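PDB 4ECF: ABC-type phosphate transport system, periplasmic component from Lactobacillus brevis, which probably captures phosphate outside the cytoplasmic membrane as the solute-binding component of the PstSACB import transporter. Local coordinates for residues N234-V237 and R238-Y242; S171-F175 and S176-K180. One frame throughout, in Å; residues are numbered along the deposited sequence.

Contact 1 (N234-V237 and R238-Y242)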
# COMPACT_ATOMS: atom_id res chain seq x y z
N ASN A 234 -11.05 -5.70 -14.63
CA ASN A 234 -10.60 -6.98 -15.24
C ASN A 234 -9.24 -6.90 -15.95
O ASN A 234 -8.66 -7.92 -16.30
CB ASN A 234 -11.68 -7.50 -16.20
CG ASN A 234 -12.92 -7.97 -15.47
OD1 ASN A 234 -12.83 -8.43 -14.33
ND2 ASN A 234 -14.07 -7.85 -16.12
N THR A 235 -8.78 -5.68 -16.20
CA THR A 235 -7.59 -5.42 -16.98
C THR A 235 -6.49 -4.71 -16.14
O THR A 235 -5.59 -5.34 -15.57
CB THR A 235 -7.97 -4.62 -18.27
OG1 THR A 235 -8.69 -3.41 -17.91
CG2 THR A 235 -8.83 -5.47 -19.22
N LEU A 236 -6.60 -3.40 -16.05
CA LEU A 236 -5.52 -2.57 -15.56
C LEU A 236 -5.19 -2.86 -14.09
O LEU A 236 -4.03 -2.93 -13.68
CB LEU A 236 -5.93 -1.10 -15.77
CG LEU A 236 -4.89 0.01 -15.84
CD1 LEU A 236 -3.91 -0.31 -16.96
CD2 LEU A 236 -5.60 1.35 -16.09
N VAL A 237 -6.23 -3.06 -13.28
CA VAL A 237 -6.06 -3.31 -11.84
C VAL A 237 -5.15 -4.51 -11.60
O VAL A 237 -4.14 -4.43 -10.90
CB VAL A 237 -7.46 -3.41 -11.14
CG1 VAL A 237 -7.35 -3.99 -9.74
CG2 VAL A 237 -8.13 -2.05 -11.17
N ARG A 238 -5.47 -5.61 -12.27
CA ARG A 238 -4.70 -6.84 -12.19
C ARG A 238 -3.29 -6.73 -12.82
O ARG A 238 -2.33 -7.23 -12.27
CB ARG A 238 -5.51 -7.99 -12.84
CG ARG A 238 -7.00 -7.94 -12.46
CD ARG A 238 -7.73 -9.26 -12.69
NE ARG A 238 -9.17 -9.17 -12.38
CZ ARG A 238 -9.99 -10.23 -12.30
NH1 ARG A 238 -9.51 -11.46 -12.50
NH2 ARG A 238 -11.28 -10.07 -12.01
N GLN A 239 -3.17 -6.05 -13.96
CA GLN A 239 -1.85 -5.87 -14.59
C GLN A 239 -0.83 -5.17 -13.72
O GLN A 239 0.35 -5.45 -13.80
CB GLN A 239 -1.95 -5.02 -15.84
CG GLN A 239 -2.69 -5.59 -17.01
CD GLN A 239 -3.01 -4.48 -17.99
OE1 GLN A 239 -2.19 -3.57 -18.24
NE2 GLN A 239 -4.21 -4.52 -18.52
N LEU A 240 -1.27 -4.22 -12.90
CA LEU A 240 -0.35 -3.46 -12.09
C LEU A 240 -0.05 -4.09 -10.72
O LEU A 240 0.60 -3.48 -9.89
CB LEU A 240 -0.88 -2.01 -11.94
CG LEU A 240 -0.82 -1.17 -13.22
CD1 LEU A 240 -1.63 0.11 -13.08
CD2 LEU A 240 0.63 -0.85 -13.56
N GLY A 241 -0.56 -5.29 -10.47
CA GLY A 241 -0.21 -6.01 -9.27
C GLY A 241 -1.24 -6.02 -8.17
O GLY A 241 -1.04 -6.70 -7.17
N TYR A 242 -2.36 -5.31 -8.35
CA TYR A 242 -3.40 -5.26 -7.37
C TYR A 242 -4.39 -6.38 -7.61
O TYR A 242 -4.38 -7.03 -8.67
CB TYR A 242 -4.18 -3.93 -7.50
CG TYR A 242 -3.34 -2.68 -7.37
CD1 TYR A 242 -2.69 -2.14 -8.48
CD2 TYR A 242 -3.22 -2.03 -6.16
CE1 TYR A 242 -1.93 -1.00 -8.39
CE2 TYR A 242 -2.47 -0.88 -6.06
CZ TYR A 242 -1.84 -0.34 -7.17
OH TYR A 242 -1.10 0.80 -7.10
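Asn234 and Arg238 run alongside each other one helical turn apart, the amide plane turned 74° from the guanidinium. OD1 of Asn234 comes to 3.2 Å from NH2 of Arg238, at an angle too poor for a hydrogen bond; the arginine has a weak bond from NE to the carbonyl of Gln233 and a long, weak ion pair with Asp246. At Thr235 the carbonyl O receives the amide N of Gln239 at 3.0 Å, a nearly straight bond. CG of Gln239, anti to its carbonyl carbon, sits 3.2 Å from Thr235 O, and the extended chain carries the amide on past that carbonyl, while the threonine hydroxyl is bonded to the carbonyl of Ala231. Leu236 O accepts Leu240 N at 3.1 Å, and Leu236 CG sits 4.3 Å from Leu240 CD1. With CG1 anti to the backbone N (chi1 166°), Val237 meets Tyr242 CB at 3.9 Å, the side chains roughly perpendicular. Val237 O lies at the edge of the tyrosine ring, in its plane, and accepts Tyr242 N at 3.2 Å. Together with the bond from Gly241 N to Arg238 O, this completes a Schellman motif, in which Gly241 takes the positive phi of 103° that suits glycine. The helix end is thus secured by its own backbone: the carbonyls of Thr235 to Arg238 find backbone donors, and the turn places the buried Tyr242 against helix 15-28 and strand 73-87, its hydroxyl bonding the carbonyl of Ala13.

Contact 2 (S171-F175 and S176-K180); sequences SYVAF and SYVNK. With ACT (acetate ion), chain C.
Leaving its strand at Ala174, the backbone winds into a short 3-10 turn in which Tyr177 N bonds Ala174 O and Val178 N bonds Phe175 O, both at 3.0 Å. A water donates to Phe175 O and to Val178 O, the latter at 2.6 Å, and so bridges the turn. Val173 meets two residues of the turn: its CG2, anti to the backbone N, presses on Tyr177 CB at 3.5 Å, while CG1 reaches Val178 CG2 at 4.1 Å. Ala174 CB adds a contact of 4.2 Å to Tyr177 CD1. Over one face of the Tyr177 ring lies an acetate, probably from the crystallisation liquor, with OXT 3.9 Å above the ring plane and over its centre; the ion is hydrogen-bonded to Arg160 NH1. Replacing Tyr177 with an alanine would probably lose the ring's contact with Ala174 CB and leave the carbonyl of Thr12, which the hydroxyl bonds, without that donor. Phe175 sets its ring edge-to-face with Trp202. The turn ends strand 169-174, which pairs with the antiparallel strand 73-87 through Val173 and Thr84, and Tyr177 touches helix 156-165 at Ser156.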
# COMPACT_ATOMS: atom_id res chain seq x y z
N SER A 171 12.85 -3.40 4.58
CA SER A 171 11.69 -2.50 4.66
C SER A 171 10.45 -3.25 4.19
O SER A 171 10.42 -4.49 4.19
CB SER A 171 11.89 -1.22 3.86
OG SER A 171 10.95 -0.23 4.25
N TYR A 172 9.45 -2.49 3.86
CA TYR A 172 8.17 -3.05 3.41
C TYR A 172 7.63 -2.17 2.30
O TYR A 172 7.76 -0.95 2.36
CB TYR A 172 7.21 -3.15 4.60
CG TYR A 172 7.27 -1.99 5.52
CD1 TYR A 172 6.56 -0.84 5.26
CD2 TYR A 172 8.14 -1.97 6.62
CE1 TYR A 172 6.63 0.27 6.09
CE2 TYR A 172 8.22 -0.89 7.47
CZ TYR A 172 7.46 0.26 7.20
OH TYR A 172 7.54 1.35 8.04
N VAL A 173 6.94 -2.79 1.32
CA VAL A 173 6.42 -2.08 0.19
C VAL A 173 5.27 -2.84 -0.44
O VAL A 173 5.17 -4.08 -0.33
CB VAL A 173 7.51 -1.80 -0.88
CG1 VAL A 173 7.84 -3.04 -1.72
CG2 VAL A 173 7.20 -0.53 -1.65
N ALA A 174 4.38 -2.08 -1.04
CA ALA A 174 3.26 -2.66 -1.82
C ALA A 174 3.79 -3.59 -2.93
O ALA A 174 4.80 -3.32 -3.54
CB ALA A 174 2.40 -1.53 -2.40
N PHE A 175 3.05 -4.67 -3.24
CA PHE A 175 3.45 -5.66 -4.24
C PHE A 175 3.93 -5.11 -5.62
O PHE A 175 4.96 -5.55 -6.16
CB PHE A 175 2.29 -6.65 -4.50
CG PHE A 175 2.09 -7.74 -3.47
CD1 PHE A 175 2.70 -7.75 -2.22
CD2 PHE A 175 1.17 -8.74 -3.72
CE1 PHE A 175 2.45 -8.76 -1.31
CE2 PHE A 175 0.93 -9.77 -2.81
CZ PHE A 175 1.55 -9.76 -1.61
N SER A 176 3.25 -4.11 -6.13
CA SER A 176 3.65 -3.56 -7.46
C SER A 176 5.08 -3.02 -7.52
O SER A 176 5.75 -3.04 -8.58
CB SER A 176 2.75 -2.43 -7.88
OG SER A 176 3.27 -1.20 -7.45
N TYR A 177 5.56 -2.52 -6.37
CA TYR A 177 6.86 -1.93 -6.37
C TYR A 177 7.97 -2.96 -6.39
O TYR A 177 9.12 -2.63 -6.61
CB TYR A 177 7.05 -1.01 -5.15
CG TYR A 177 6.36 0.35 -5.26
CD1 TYR A 177 4.99 0.51 -5.01
CD2 TYR A 177 7.07 1.48 -5.68
CE1 TYR A 177 4.36 1.73 -5.17
CE2 TYR A 177 6.45 2.71 -5.82
CZ TYR A 177 5.09 2.85 -5.58
OH TYR A 177 4.54 4.11 -5.69
N VAL A 178 7.65 -4.23 -6.11
CA VAL A 178 8.70 -5.23 -6.11
C VAL A 178 9.26 -5.41 -7.53
O VAL A 178 8.48 -5.55 -8.46
CB VAL A 178 8.20 -6.60 -5.54
CG1 VAL A 178 9.30 -7.64 -5.68
CG2 VAL A 178 7.73 -6.44 -4.09
N ASN A 179 10.58 -5.34 -7.65
CA ASN A 179 11.30 -5.58 -8.91
C ASN A 179 12.65 -6.24 -8.64
O ASN A 179 12.98 -6.55 -7.49
CB ASN A 179 11.42 -4.28 -9.75
CG ASN A 179 12.38 -3.23 -9.15
OD1 ASN A 179 13.25 -3.54 -8.36
ND2 ASN A 179 12.22 -1.98 -9.59
N LYS A 180 13.44 -6.42 -9.70
CA LYS A 180 14.71 -7.15 -9.66
C LYS A 180 15.79 -6.52 -8.78
O LYS A 180 16.79 -7.18 -8.47
CB LYS A 180 15.29 -7.31 -11.08
CG LYS A 180 14.53 -8.26 -11.98
CD LYS A 180 15.24 -8.45 -13.32
CE LYS A 180 15.14 -7.23 -14.22
NZ LYS A 180 13.74 -6.94 -14.64
C ACT C . 6.13 1.16 -9.53
O ACT C . 7.04 0.31 -9.67
OXT ACT C . 4.98 0.80 -9.21
CH3 ACT C . 6.45 2.62 -9.74
O HOH W 1 6.24 -6.84 -8.40

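Overall arrangement
From the N terminus, contact 2 comes first: strand 169-174 turns at 175-178 and heads toward strand 183-187. Contact 1 follows after strand 205-213 and helix 218-228, where helix 230-239 ends. Each is a local turn within one continuous piece of chain, so the two stand in series, neither nesting nor crossing. Their centres are about 15 Å apart, yet they meet where Leu240 O packs 3.1 Å from Ser176 CB. Strand 73-87 is common ground, touched by Tyr242 at Ala79 and Val81 and by Ala174 at Val81. The loop before helix 15-28 is shared too, since Ala13 meets both Tyr242 and Ala174.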